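Local atomic coordinates of glycoside Hydrolase (Bacteroides uniformis, PDB entry 5T99), a protein that probably hydrolyses galactosidic linkages in agarose-derived sugars as a family 2 glycoside hydrolase of a gut bacterium, binding the inhibitor galacto-isofagomine in its pocket. Residues 719-724 and 814-819; 730-735 and 789-794; 754-759 and 800-805. One frame throughout, in Å; residues are numbered along the deposited sequence.

Interaction 1: 719-724 and 814-819; sequences DRKVIT and AKTTIN
Ile723 and Ile818 meet at an oblique angle, CG1 of Ile723 lying 3.9 Å from CG2 of Ile818. With its CG1 branch set between the backbone N and the carbonyl carbon (chi1 62°), Ile723 brings that branch to the neighbouring strand, while its CG2 methyl sits over one face of the Arg720 guanidinium, displaced toward the rim. Ile818 uses both arms: CG2, anti to its own N, also approaches Lys721 O at 3.7 Å, and CD1 comes within 3.8 Å of Arg720 O. Val722 and Asn819 form the one parallel bridge and put their side chains on the same face of the sheet, with their closest side-chain atoms, Val722 CG2 and Asn819 CB, 4.3 Å apart. Two backbone bonds bracket Val722: Asn819 N donates to Lys721 O at 2.8 Å, and Ile723 N to Asn819 O at 3.0 Å, with N-H...O angles of 158° and 160°. Val722 CA adds a CH...O contact of 3.2 Å to Asn819 O. The guanidinium of Arg720 is engaged by a salt bridge to Asp729, and Met802 packs against both isoleucines. Strand 722-724 is thus outermost, joined in parallel to 814-821 at the rim of an otherwise antiparallel sheet of the C-terminal beta-sandwich. The chemistry is therefore divided: two main-chain bonds fix the parallel edge and buried isoleucine carbon closes its inner side, while Lys721 and Val722 stay exposed.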
ATOM      1  N   ASP A 719      18.644  -5.579   5.390  1.00 27.08           N
ATOM      2  CA  ASP A 719      18.017  -4.411   6.016  1.00 26.69           C
ATOM      3  C   ASP A 719      17.784  -4.653   7.512  1.00 25.97           C
ATOM      4  O   ASP A 719      17.900  -3.732   8.304  1.00 25.93           O
ATOM      5  CB  ASP A 719      16.736  -3.968   5.280  1.00 26.42           C
ATOM      6  CG  ASP A 719      15.600  -4.992   5.342  1.00 26.48           C
ATOM      7  OD1 ASP A 719      15.836  -6.197   5.605  1.00 25.68           O
ATOM      8  OD2 ASP A 719      14.452  -4.576   5.085  1.00 25.96           O
ATOM      9  N   ARG A 720      17.493  -5.897   7.882  1.00 25.72           N
ATOM     10  CA  ARG A 720      17.351  -6.299   9.277  1.00 26.83           C
ATOM     11  C   ARG A 720      18.079  -7.625   9.544  1.00 28.42           C
ATOM     12  O   ARG A 720      17.768  -8.656   8.928  1.00 25.70           O
ATOM     13  CB  ARG A 720      15.868  -6.413   9.630  1.00 26.25           C
ATOM     14  CG  ARG A 720      15.163  -5.064   9.752  1.00 26.27           C
ATOM     15  CD  ARG A 720      13.843  -5.196  10.491  1.00 26.84           C
ATOM     16  NE  ARG A 720      13.039  -6.198   9.819  1.00 27.82           N
ATOM     17  CZ  ARG A 720      12.354  -7.196  10.380  1.00 28.18           C
ATOM     18  NH1 ARG A 720      12.258  -7.364  11.696  1.00 26.98           N
ATOM     19  NH2 ARG A 720      11.712  -8.035   9.570  1.00 28.53           N
ATOM     20  N   LYS A 721      19.058  -7.580  10.452  1.00 31.30           N
ATOM     21  CA  LYS A 721      19.827  -8.773  10.834  1.00 34.38           C
ATOM     22  C   LYS A 721      19.083  -9.664  11.827  1.00 33.60           C
ATOM     23  O   LYS A 721      19.491 -10.805  12.040  1.00 36.68           O
ATOM     24  CB  LYS A 721      21.187  -8.390  11.427  1.00 38.79           C
ATOM     25  CG  LYS A 721      22.150  -7.754  10.439  1.00 42.90           C
ATOM     26  CD  LYS A 721      23.361  -7.177  11.161  1.00 47.14           C
ATOM     27  CE  LYS A 721      24.530  -6.926  10.212  1.00 50.51           C
ATOM     28  NZ  LYS A 721      25.196  -8.188   9.772  1.00 52.09           N
ATOM     29  N   VAL A 722      18.014  -9.150  12.443  1.00 32.13           N
ATOM     30  CA  VAL A 722      17.173  -9.936  13.347  1.00 30.51           C
ATOM     31  C   VAL A 722      15.718  -9.889  12.873  1.00 29.17           C
ATOM     32  O   VAL A 722      15.201  -8.804  12.599  1.00 28.27           O
ATOM     33  CB  VAL A 722      17.308  -9.433  14.810  1.00 30.87           C
ATOM     34  CG1 VAL A 722      16.431 -10.258  15.750  1.00 31.00           C
ATOM     35  CG2 VAL A 722      18.778  -9.466  15.255  1.00 30.11           C
ATOM     36  N   ILE A 723      15.077 -11.061  12.761  1.00 28.79           N
ATOM     37  CA  ILE A 723      13.666 -11.173  12.349  1.00 28.90           C
ATOM     38  C   ILE A 723      12.875 -12.141  13.220  1.00 28.96           C
ATOM     39  O   ILE A 723      13.450 -12.930  13.961  1.00 29.21           O
ATOM     40  CB  ILE A 723      13.513 -11.578  10.862  1.00 29.26           C
ATOM     41  CG1 ILE A 723      14.130 -12.956  10.575  1.00 29.74           C
ATOM     42  CG2 ILE A 723      14.140 -10.525   9.963  1.00 28.78           C
ATOM     43  CD1 ILE A 723      13.733 -13.513   9.228  1.00 29.32           C
ATOM     44  N   THR A 724      11.551 -12.076  13.117  1.00 28.86           N
ATOM     45  CA  THR A 724      10.665 -12.849  13.989  1.00 29.40           C
ATOM     46  C   THR A 724      10.414 -14.247  13.429  1.00 28.09           C
ATOM     47  O   THR A 724      10.186 -14.411  12.232  1.00 26.17           O
ATOM     48  CB  THR A 724       9.316 -12.129  14.202  1.00 30.15           C
ATOM     49  OG1 THR A 724       9.564 -10.797  14.661  1.00 32.34           O
ATOM     50  CG2 THR A 724       8.454 -12.860  15.238  1.00 30.69           C
ATOM     51  N   ALA A 814      29.970 -14.313  -1.219  1.00 35.00           N
ATOM     52  CA  ALA A 814      29.566 -13.531  -0.030  1.00 34.72           C
ATOM     53  C   ALA A 814      28.683 -14.342   0.911  1.00 34.28           C
ATOM     54  O   ALA A 814      27.877 -15.156   0.466  1.00 33.94           O
ATOM     55  CB  ALA A 814      28.839 -12.276  -0.458  1.00 35.19           C
ATOM     56  N   LYS A 815      28.843 -14.110   2.211  1.00 34.66           N
ATOM     57  CA  LYS A 815      28.017 -14.759   3.234  1.00 36.15           C
ATOM     58  C   LYS A 815      27.470 -13.738   4.219  1.00 34.51           C
ATOM     59  O   LYS A 815      28.068 -12.688   4.449  1.00 34.29           O
ATOM     60  CB  LYS A 815      28.815 -15.819   4.000  1.00 37.48           C
ATOM     61  CG  LYS A 815      29.202 -17.036   3.169  1.00 38.79           C
ATOM     62  CD  LYS A 815      30.329 -17.832   3.818  1.00 39.73           C
ATOM     63  CE  LYS A 815      30.774 -19.005   2.954  1.00 40.58           C
ATOM     64  NZ  LYS A 815      29.754 -20.085   2.876  1.00 40.70           N
ATOM     65  N   THR A 816      26.314 -14.047   4.787  1.00 33.44           N
ATOM     66  CA  THR A 816      25.779 -13.255   5.899  1.00 33.25           C
ATOM     67  C   THR A 816      24.830 -14.122   6.700  1.00 32.65           C
ATOM     68  O   THR A 816      24.258 -15.085   6.166  1.00 30.95           O
ATOM     69  CB  THR A 816      25.089 -11.946   5.412  1.00 31.56           C
ATOM     70  OG1 THR A 816      24.863 -11.066   6.521  1.00 29.68           O
ATOM     71  CG2 THR A 816      23.777 -12.234   4.711  1.00 30.71           C
ATOM     72  N   THR A 817      24.682 -13.784   7.978  1.00 33.09           N
ATOM     73  CA  THR A 817      23.770 -14.497   8.866  1.00 35.29           C
ATOM     74  C   THR A 817      22.612 -13.603   9.294  1.00 34.76           C
ATOM     75  O   THR A 817      22.804 -12.434   9.637  1.00 34.60           O
ATOM     76  CB  THR A 817      24.487 -15.036  10.126  1.00 35.88           C
ATOM     77  OG1 THR A 817      25.571 -15.877   9.731  1.00 37.45           O
ATOM     78  CG2 THR A 817      23.523 -15.858  11.000  1.00 36.53           C
ATOM     79  N   ILE A 818      21.410 -14.174   9.267  1.00 35.37           N
ATOM     80  CA  ILE A 818      20.222 -13.529   9.807  1.00 35.25           C
ATOM     81  C   ILE A 818      19.823 -14.325  11.049  1.00 35.34           C
ATOM     82  O   ILE A 818      19.678 -15.552  10.988  1.00 34.05           O
ATOM     83  CB  ILE A 818      19.062 -13.495   8.783  1.00 33.58           C
ATOM     84  CG1 ILE A 818      19.499 -12.851   7.463  1.00 33.33           C
ATOM     85  CG2 ILE A 818      17.863 -12.756   9.356  1.00 34.42           C
ATOM     86  CD1 ILE A 818      20.007 -11.423   7.558  1.00 32.69           C
ATOM     87  N   ASN A 819      19.665 -13.619  12.169  1.00 35.54           N
ATOM     88  CA  ASN A 819      19.234 -14.234  13.423  1.00 36.40           C
ATOM     89  C   ASN A 819      17.715 -14.175  13.555  1.00 35.37           C
ATOM     90  O   ASN A 819      17.097 -13.157  13.258  1.00 35.45           O
ATOM     91  CB  ASN A 819      19.931 -13.574  14.617  1.00 37.06           C
ATOM     92  CG  ASN A 819      21.351 -14.073  14.797  1.00 37.91           C
ATOM     93  OD1 ASN A 819      21.566 -15.222  15.172  1.00 39.95           O
ATOM     94  ND2 ASN A 819      22.324 -13.222  14.516  1.00 38.37           N
TER

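Interaction 2: 730-735 and 789-794; sequences LSYITV and MLIVQS
Leu730 to Thr734 run antiparallel to Met789 to Gln793, the short strand axes 4.7 Å apart at closest and 161° between directions. Two hydrogen-bonded pairs carry the register. In Ile733 with Leu790, Ile733 N reaches Leu790 O at 2.8 Å and Leu790 N returns to Ile733 O at 2.9 Å; Ser731 with Val792 is longer, both bonds 3.1 Å, and Ser731 N stands above the plane of the Val792 carbonyl, 37° out of it. Between them, in a non-hydrogen-bonded pair, Tyr732 and Ile791 lie side by side and point the same way. Ile791 CD1 comes to 3.5 Å from Tyr732 CE1, while its CG2 methyl sits over one face of the ring and meets Leu730 CD2 at 3.9 Å. Cut back to alanine, Ile791 would keep neither CG2 nor CD1, which is likely to leave the ring face and the Leu730 methyl without their partner and the tyrosine freer to turn. Met789, bent at chi2 and chi3, curls back so that SD stands at the ring edge, 5.5 Å from the Tyr732 centroid, a Met-aromatic contact. Arg332 adds a cation-pi partner to the tyrosine. On the other face, Ile733, Leu790 and Val792 pack against Ile804 of strand 800-807. Apolar residues on this inner face, opposed by a second sheet, are characteristic of a beta-sandwich, here within the family 2 C-terminal domain 5 region.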
ATOM      1  N   LEU A 730      10.408 -11.157   7.058  1.00 20.57           N
ATOM      2  CA  LEU A 730      11.367 -11.176   5.962  1.00 20.15           C
ATOM      3  C   LEU A 730      12.611 -10.381   6.298  1.00 19.83           C
ATOM      4  O   LEU A 730      12.533  -9.399   7.022  1.00 20.01           O
ATOM      5  CB  LEU A 730      10.744 -10.531   4.718  1.00 20.37           C
ATOM      6  CG  LEU A 730       9.384 -11.027   4.228  1.00 20.97           C
ATOM      7  CD1 LEU A 730       8.809 -10.081   3.184  1.00 21.39           C
ATOM      8  CD2 LEU A 730       9.504 -12.434   3.662  1.00 21.16           C
ATOM      9  N   SER A 731      13.750 -10.795   5.755  1.00 19.88           N
ATOM     10  CA  SER A 731      14.901  -9.905   5.624  1.00 20.80           C
ATOM     11  C   SER A 731      15.088  -9.615   4.147  1.00 20.89           C
ATOM     12  O   SER A 731      15.063 -10.525   3.330  1.00 21.64           O
ATOM     13  CB  SER A 731      16.176 -10.506   6.218  1.00 21.10           C
ATOM     14  OG  SER A 731      17.190  -9.503   6.348  1.00 21.11           O
ATOM     15  N   TYR A 732      15.230  -8.337   3.816  1.00 21.81           N
ATOM     16  CA  TYR A 732      15.532  -7.877   2.458  1.00 22.09           C
ATOM     17  C   TYR A 732      17.036  -7.597   2.356  1.00 22.53           C
ATOM     18  O   TYR A 732      17.528  -6.582   2.874  1.00 22.00           O
ATOM     19  CB  TYR A 732      14.740  -6.606   2.121  1.00 21.63           C
ATOM     20  CG  TYR A 732      13.296  -6.852   1.743  1.00 22.16           C
ATOM     21  CD1 TYR A 732      12.883  -6.827   0.403  1.00 21.77           C
ATOM     22  CD2 TYR A 732      12.335  -7.104   2.720  1.00 22.05           C
ATOM     23  CE1 TYR A 732      11.556  -7.043   0.057  1.00 21.78           C
ATOM     24  CE2 TYR A 732      11.006  -7.321   2.377  1.00 22.46           C
ATOM     25  CZ  TYR A 732      10.618  -7.288   1.051  1.00 22.02           C
ATOM     26  OH  TYR A 732       9.294  -7.504   0.744  1.00 21.96           O
ATOM     27  N   ILE A 733      17.750  -8.487   1.673  1.00 22.80           N
ATOM     28  CA  ILE A 733      19.208  -8.407   1.566  1.00 23.08           C
ATOM     29  C   ILE A 733      19.605  -7.817   0.217  1.00 22.90           C
ATOM     30  O   ILE A 733      19.482  -8.473  -0.813  1.00 22.33           O
ATOM     31  CB  ILE A 733      19.855  -9.796   1.800  1.00 23.32           C
ATOM     32  CG1 ILE A 733      19.495 -10.316   3.199  1.00 23.40           C
ATOM     33  CG2 ILE A 733      21.370  -9.722   1.640  1.00 23.94           C
ATOM     34  CD1 ILE A 733      19.646 -11.817   3.376  1.00 23.96           C
ATOM     35  N   THR A 734      20.052  -6.564   0.232  1.00 24.05           N
ATOM     36  CA  THR A 734      20.590  -5.919  -0.958  1.00 25.22           C
ATOM     37  C   THR A 734      21.841  -6.661  -1.414  1.00 27.32           C
ATOM     38  O   THR A 734      22.676  -7.040  -0.588  1.00 28.49           O
ATOM     39  CB  THR A 734      20.965  -4.441  -0.701  1.00 25.06           C
ATOM     40  OG1 THR A 734      19.807  -3.716  -0.267  1.00 25.90           O
ATOM     41  CG2 THR A 734      21.527  -3.783  -1.973  1.00 24.36           C
ATOM     42  N   VAL A 735      21.963  -6.854  -2.727  1.00 28.82           N
ATOM     43  CA  VAL A 735      23.072  -7.582  -3.324  1.00 29.21           C
ATOM     44  C   VAL A 735      23.794  -6.637  -4.263  1.00 29.46           C
ATOM     45  O   VAL A 735      23.222  -6.204  -5.249  1.00 30.48           O
ATOM     46  CB  VAL A 735      22.587  -8.818  -4.112  1.00 30.33           C
ATOM     47  CG1 VAL A 735      23.783  -9.597  -4.673  1.00 30.49           C
ATOM     48  CG2 VAL A 735      21.702  -9.710  -3.237  1.00 29.41           C
ATOM     49  N   MET A 789      18.297  -8.118  -5.306  1.00 25.48           N
ATOM     50  CA  MET A 789      17.698  -8.151  -3.975  1.00 25.51           C
ATOM     51  C   MET A 789      17.245  -9.555  -3.660  1.00 25.01           C
ATOM     52  O   MET A 789      16.435 -10.117  -4.395  1.00 24.96           O
ATOM     53  CB  MET A 789      16.504  -7.190  -3.925  1.00 25.29           C
ATOM     54  CG  MET A 789      15.754  -7.134  -2.594  1.00 25.21           C
ATOM     55  SD  MET A 789      16.677  -6.338  -1.271  1.00 25.03           S
ATOM     56  CE  MET A 789      16.785  -4.661  -1.910  1.00 24.31           C
ATOM     57  N   LEU A 790      17.766 -10.094  -2.561  1.00 24.17           N
ATOM     58  CA  LEU A 790      17.404 -11.414  -2.075  1.00 24.43           C
ATOM     59  C   LEU A 790      16.429 -11.240  -0.921  1.00 24.50           C
ATOM     60  O   LEU A 790      16.643 -10.398  -0.054  1.00 23.72           O
ATOM     61  CB  LEU A 790      18.660 -12.156  -1.584  1.00 24.44           C
ATOM     62  CG  LEU A 790      18.415 -13.503  -0.895  1.00 24.48           C
ATOM     63  CD1 LEU A 790      17.860 -14.503  -1.891  1.00 24.52           C
ATOM     64  CD2 LEU A 790      19.684 -14.038  -0.255  1.00 24.92           C
ATOM     65  N   ILE A 791      15.384 -12.062  -0.888  1.00 24.99           N
ATOM     66  CA  ILE A 791      14.404 -12.005   0.191  1.00 24.95           C
ATOM     67  C   ILE A 791      14.360 -13.356   0.893  1.00 24.30           C
ATOM     68  O   ILE A 791      14.051 -14.362   0.279  1.00 24.12           O
ATOM     69  CB  ILE A 791      12.996 -11.594  -0.324  1.00 25.21           C
ATOM     70  CG1 ILE A 791      13.077 -10.267  -1.097  1.00 25.55           C
ATOM     71  CG2 ILE A 791      12.025 -11.436   0.843  1.00 24.68           C
ATOM     72  CD1 ILE A 791      11.832  -9.914  -1.885  1.00 25.54           C
ATOM     73  N   VAL A 792      14.671 -13.375   2.182  1.00 24.91           N
ATOM     74  CA  VAL A 792      14.539 -14.602   2.969  1.00 26.24           C
ATOM     75  C   VAL A 792      13.422 -14.449   3.993  1.00 26.33           C
ATOM     76  O   VAL A 792      12.985 -13.347   4.263  1.00 25.98           O
ATOM     77  CB  VAL A 792      15.874 -15.053   3.622  1.00 27.28           C
ATOM     78  CG1 VAL A 792      16.927 -15.278   2.545  1.00 26.97           C
ATOM     79  CG2 VAL A 792      16.372 -14.074   4.688  1.00 27.25           C
ATOM     80  N   GLN A 793      12.966 -15.581   4.524  1.00 27.27           N
ATOM     81  CA  GLN A 793      11.818 -15.657   5.412  1.00 27.11           C
ATOM     82  C   GLN A 793      12.066 -16.663   6.522  1.00 28.18           C
ATOM     83  O   GLN A 793      12.629 -17.720   6.278  1.00 28.31           O
ATOM     84  CB  GLN A 793      10.592 -16.090   4.624  1.00 26.93           C
ATOM     85  CG  GLN A 793       9.285 -16.008   5.401  1.00 27.00           C
ATOM     86  CD  GLN A 793       8.074 -16.132   4.500  1.00 27.05           C
ATOM     87  OE1 GLN A 793       7.267 -15.206   4.384  1.00 26.47           O
ATOM     88  NE2 GLN A 793       7.938 -17.278   3.862  1.00 26.03           N
ATOM     89  N   SER A 794      11.618 -16.348   7.734  1.00 29.53           N
ATOM     90  CA  SER A 794      11.725 -17.291   8.848  1.00 31.52           C
ATOM     91  C   SER A 794      10.838 -18.529   8.632  1.00 32.40           C
ATOM     92  O   SER A 794       9.935 -18.524   7.793  1.00 31.35           O
ATOM     93  CB  SER A 794      11.366 -16.608  10.178  1.00 31.03           C
ATOM     94  OG  SER A 794      10.031 -16.126  10.165  1.00 30.56           O
TER

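Interaction 3: 754-759 and 800-805; sequences FSVEGA and GKMNIT
Val756 stands at the centre of the apolar contact, its CG1 methyl wedged between two side chains of the opposing strand. Ile804 CD1 lies 3.6 Å from Val756 CG1, the two residues side by side and pointing the same way, and the Met802 side chain crosses at a slant, its CG 3.7 Å from that same Val756 CG1. With CG1 of Ile804 anti to the carbonyl carbon (chi1 -44°) and a further bend at chi2, the terminal methyl folds back to reach both branches of the valine. Met802, extended through chi1 and chi2, lays its chain alongside the Ala759 carbonyl, with Met802 CB 3.5 Å from Ala759 O. Around this patch the backbones set the spacing. Ser755 with Thr805 and Glu757 with Asn803 are hydrogen-bonded antiparallel pairs, the latter holding Asn803 N to Glu757 O at 2.7 Å with an N-H...O angle of 169°. Gly758 follows at phi 97°, in a conformation that by itself calls for glycine, because a CB would press on the preceding carbonyl oxygen; it would also run into Lys801 O. Beyond it, Ala759 N still donates to Lys801 O at 2.7 Å, carrying the bonding one residue past the end of the strand. On the face bearing Ser755, Glu757, Asn803 and Thr805, polar groups prevail, and weak bonds link Asn803 to Thr817 and Thr805 to Lys815. Strand 800-807 is thus flanked in its sheet by 751-758 and 814-821, while strand 787-793 of the facing sheet lies against Val756, Met802 and Ile804 through Val792 and Leu790.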
ATOM      1  N   PHE A 754      21.890 -18.139  -5.053  1.00 31.28           N
ATOM      2  CA  PHE A 754      21.676 -17.980  -3.624  1.00 30.64           C
ATOM      3  C   PHE A 754      21.361 -19.305  -2.965  1.00 32.18           C
ATOM      4  O   PHE A 754      20.638 -20.147  -3.504  1.00 32.93           O
ATOM      5  CB  PHE A 754      20.552 -16.982  -3.353  1.00 28.61           C
ATOM      6  CG  PHE A 754      20.775 -15.625  -3.973  1.00 26.16           C
ATOM      7  CD1 PHE A 754      21.602 -14.694  -3.358  1.00 25.01           C
ATOM      8  CD2 PHE A 754      20.150 -15.279  -5.164  1.00 25.00           C
ATOM      9  CE1 PHE A 754      21.797 -13.444  -3.909  1.00 24.13           C
ATOM     10  CE2 PHE A 754      20.348 -14.030  -5.727  1.00 24.42           C
ATOM     11  CZ  PHE A 754      21.176 -13.115  -5.099  1.00 23.97           C
ATOM     12  N   SER A 755      21.916 -19.469  -1.780  1.00 33.23           N
ATOM     13  CA  SER A 755      21.710 -20.653  -0.982  1.00 34.34           C
ATOM     14  C   SER A 755      21.387 -20.147   0.427  1.00 33.22           C
ATOM     15  O   SER A 755      22.045 -19.224   0.929  1.00 31.84           O
ATOM     16  CB  SER A 755      22.973 -21.534  -1.047  1.00 34.71           C
ATOM     17  OG  SER A 755      23.036 -22.482   0.002  1.00 36.42           O
ATOM     18  N   VAL A 756      20.358 -20.731   1.034  1.00 33.01           N
ATOM     19  CA  VAL A 756      19.891 -20.340   2.360  1.00 34.44           C
ATOM     20  C   VAL A 756      19.749 -21.591   3.222  1.00 35.94           C
ATOM     21  O   VAL A 756      19.018 -22.510   2.857  1.00 36.11           O
ATOM     22  CB  VAL A 756      18.541 -19.594   2.258  1.00 34.78           C
ATOM     23  CG1 VAL A 756      18.037 -19.173   3.636  1.00 35.07           C
ATOM     24  CG2 VAL A 756      18.688 -18.391   1.330  1.00 34.21           C
ATOM     25  N   GLU A 757      20.453 -21.616   4.355  1.00 39.31           N
ATOM     26  CA  GLU A 757      20.525 -22.786   5.237  1.00 43.12           C
ATOM     27  C   GLU A 757      20.190 -22.371   6.669  1.00 41.75           C
ATOM     28  O   GLU A 757      20.421 -21.221   7.062  1.00 41.11           O
ATOM     29  CB  GLU A 757      21.942 -23.399   5.239  1.00 48.02           C
ATOM     30  CG  GLU A 757      22.607 -23.619   3.876  1.00 54.29           C
ATOM     31  CD  GLU A 757      22.448 -25.033   3.333  1.00 58.83           C
ATOM     32  OE1 GLU A 757      23.483 -25.653   2.986  1.00 59.97           O
ATOM     33  OE2 GLU A 757      21.297 -25.528   3.254  1.00 62.91           O
ATOM     34  N   GLY A 758      19.678 -23.322   7.446  1.00 39.41           N
ATOM     35  CA  GLY A 758      19.443 -23.130   8.874  1.00 38.52           C
ATOM     36  C   GLY A 758      18.010 -22.734   9.187  1.00 36.64           C
ATOM     37  O   GLY A 758      17.075 -23.341   8.671  1.00 35.36           O
ATOM     38  N   ALA A 759      17.853 -21.711  10.031  1.00 35.67           N
ATOM     39  CA  ALA A 759      16.550 -21.319  10.595  1.00 34.98           C
ATOM     40  C   ALA A 759      15.789 -20.378   9.651  1.00 33.84           C
ATOM     41  O   ALA A 759      15.697 -19.177   9.892  1.00 34.38           O
ATOM     42  CB  ALA A 759      16.744 -20.674  11.971  1.00 33.97           C
ATOM     43  N   GLY A 800      17.187 -19.328  15.830  1.00 40.38           N
ATOM     44  CA  GLY A 800      18.594 -19.598  15.541  1.00 40.18           C
ATOM     45  C   GLY A 800      19.111 -18.836  14.333  1.00 41.58           C
ATOM     46  O   GLY A 800      18.520 -17.833  13.919  1.00 41.47           O
ATOM     47  N   LYS A 801      20.218 -19.323  13.769  1.00 41.22           N
ATOM     48  CA  LYS A 801      20.867 -18.679  12.632  1.00 42.10           C
ATOM     49  C   LYS A 801      20.256 -19.122  11.306  1.00 39.92           C
ATOM     50  O   LYS A 801      19.917 -20.295  11.115  1.00 39.29           O
ATOM     51  CB  LYS A 801      22.362 -19.003  12.592  1.00 45.54           C
ATOM     52  CG  LYS A 801      23.155 -18.697  13.851  1.00 48.54           C
ATOM     53  CD  LYS A 801      24.636 -18.980  13.602  1.00 52.71           C
ATOM     54  CE  LYS A 801      25.389 -19.315  14.881  1.00 56.42           C
ATOM     55  NZ  LYS A 801      25.337 -18.194  15.865  1.00 58.11           N
ATOM     56  N   MET A 802      20.122 -18.173  10.392  1.00 38.15           N
ATOM     57  CA  MET A 802      19.810 -18.464   9.006  1.00 36.22           C
ATOM     58  C   MET A 802      21.031 -17.998   8.235  1.00 34.66           C
ATOM     59  O   MET A 802      21.385 -16.818   8.299  1.00 33.49           O
ATOM     60  CB  MET A 802      18.562 -17.706   8.581  1.00 35.46           C
ATOM     61  CG  MET A 802      18.231 -17.845   7.106  1.00 36.16           C
ATOM     62  SD  MET A 802      16.713 -17.073   6.513  1.00 35.68           S
ATOM     63  CE  MET A 802      16.129 -16.107   7.908  1.00 36.39           C
ATOM     64  N   ASN A 803      21.670 -18.923   7.518  1.00 34.36           N
ATOM     65  CA  ASN A 803      22.952 -18.659   6.845  1.00 34.24           C
ATOM     66  C   ASN A 803      22.778 -18.544   5.350  1.00 33.59           C
ATOM     67  O   ASN A 803      22.325 -19.482   4.705  1.00 34.12           O
ATOM     68  CB  ASN A 803      23.953 -19.769   7.158  1.00 33.98           C
ATOM     69  CG  ASN A 803      24.153 -19.951   8.648  1.00 34.65           C
ATOM     70  OD1 ASN A 803      23.938 -21.041   9.181  1.00 35.60           O
ATOM     71  ND2 ASN A 803      24.531 -18.874   9.337  1.00 33.87           N
ATOM     72  N   ILE A 804      23.149 -17.385   4.813  1.00 33.66           N
ATOM     73  CA  ILE A 804      22.993 -17.085   3.398  1.00 34.51           C
ATOM     74  C   ILE A 804      24.355 -17.173   2.715  1.00 33.91           C
ATOM     75  O   ILE A 804      25.359 -16.733   3.270  1.00 34.21           O
ATOM     76  CB  ILE A 804      22.436 -15.658   3.170  1.00 35.15           C
ATOM     77  CG1 ILE A 804      21.280 -15.334   4.137  1.00 36.92           C
ATOM     78  CG2 ILE A 804      22.022 -15.463   1.718  1.00 34.91           C
ATOM     79  CD1 ILE A 804      20.169 -16.362   4.209  1.00 37.35           C
ATOM     80  N   THR A 805      24.363 -17.717   1.502  1.00 33.73           N
ATOM     81  CA  THR A 805      25.552 -17.749   0.653  1.00 32.78           C
ATOM     82  C   THR A 805      25.164 -17.260  -0.741  1.00 31.57           C
ATOM     83  O   THR A 805      24.212 -17.763  -1.330  1.00 30.72           O
ATOM     84  CB  THR A 805      26.142 -19.172   0.596  1.00 32.52           C
ATOM     85  OG1 THR A 805      26.583 -19.547   1.907  1.00 31.04           O
ATOM     86  CG2 THR A 805      27.321 -19.258  -0.374  1.00 32.38           C
TER

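Interaction 2 is the buried contact of the three, whereas interactions 1 and 3 belong to the mixed sheet that faces it and keep an exposed side. Strands 814-821 and 800-807 are neighbours in that sheet, so interactions 1 and 3 share it directly, Ile818 O accepting from Met802 N. Interaction 2 meets interaction 3 through apolar packing, Leu790 CD2 lying 3.4 Å from Ile804 CG2 and Val792 CG2 touching the sulfur of Met802, but meets interaction 1 through polar links as well, Ser731 OG bonding to Arg720 O. The chemistry follows position: a buried aromatic and sulfur-bearing face turned to the rest of the enzyme in interaction 2, a sparse parallel edge in interaction 1, and a two-faced antiparallel pair in interaction 3.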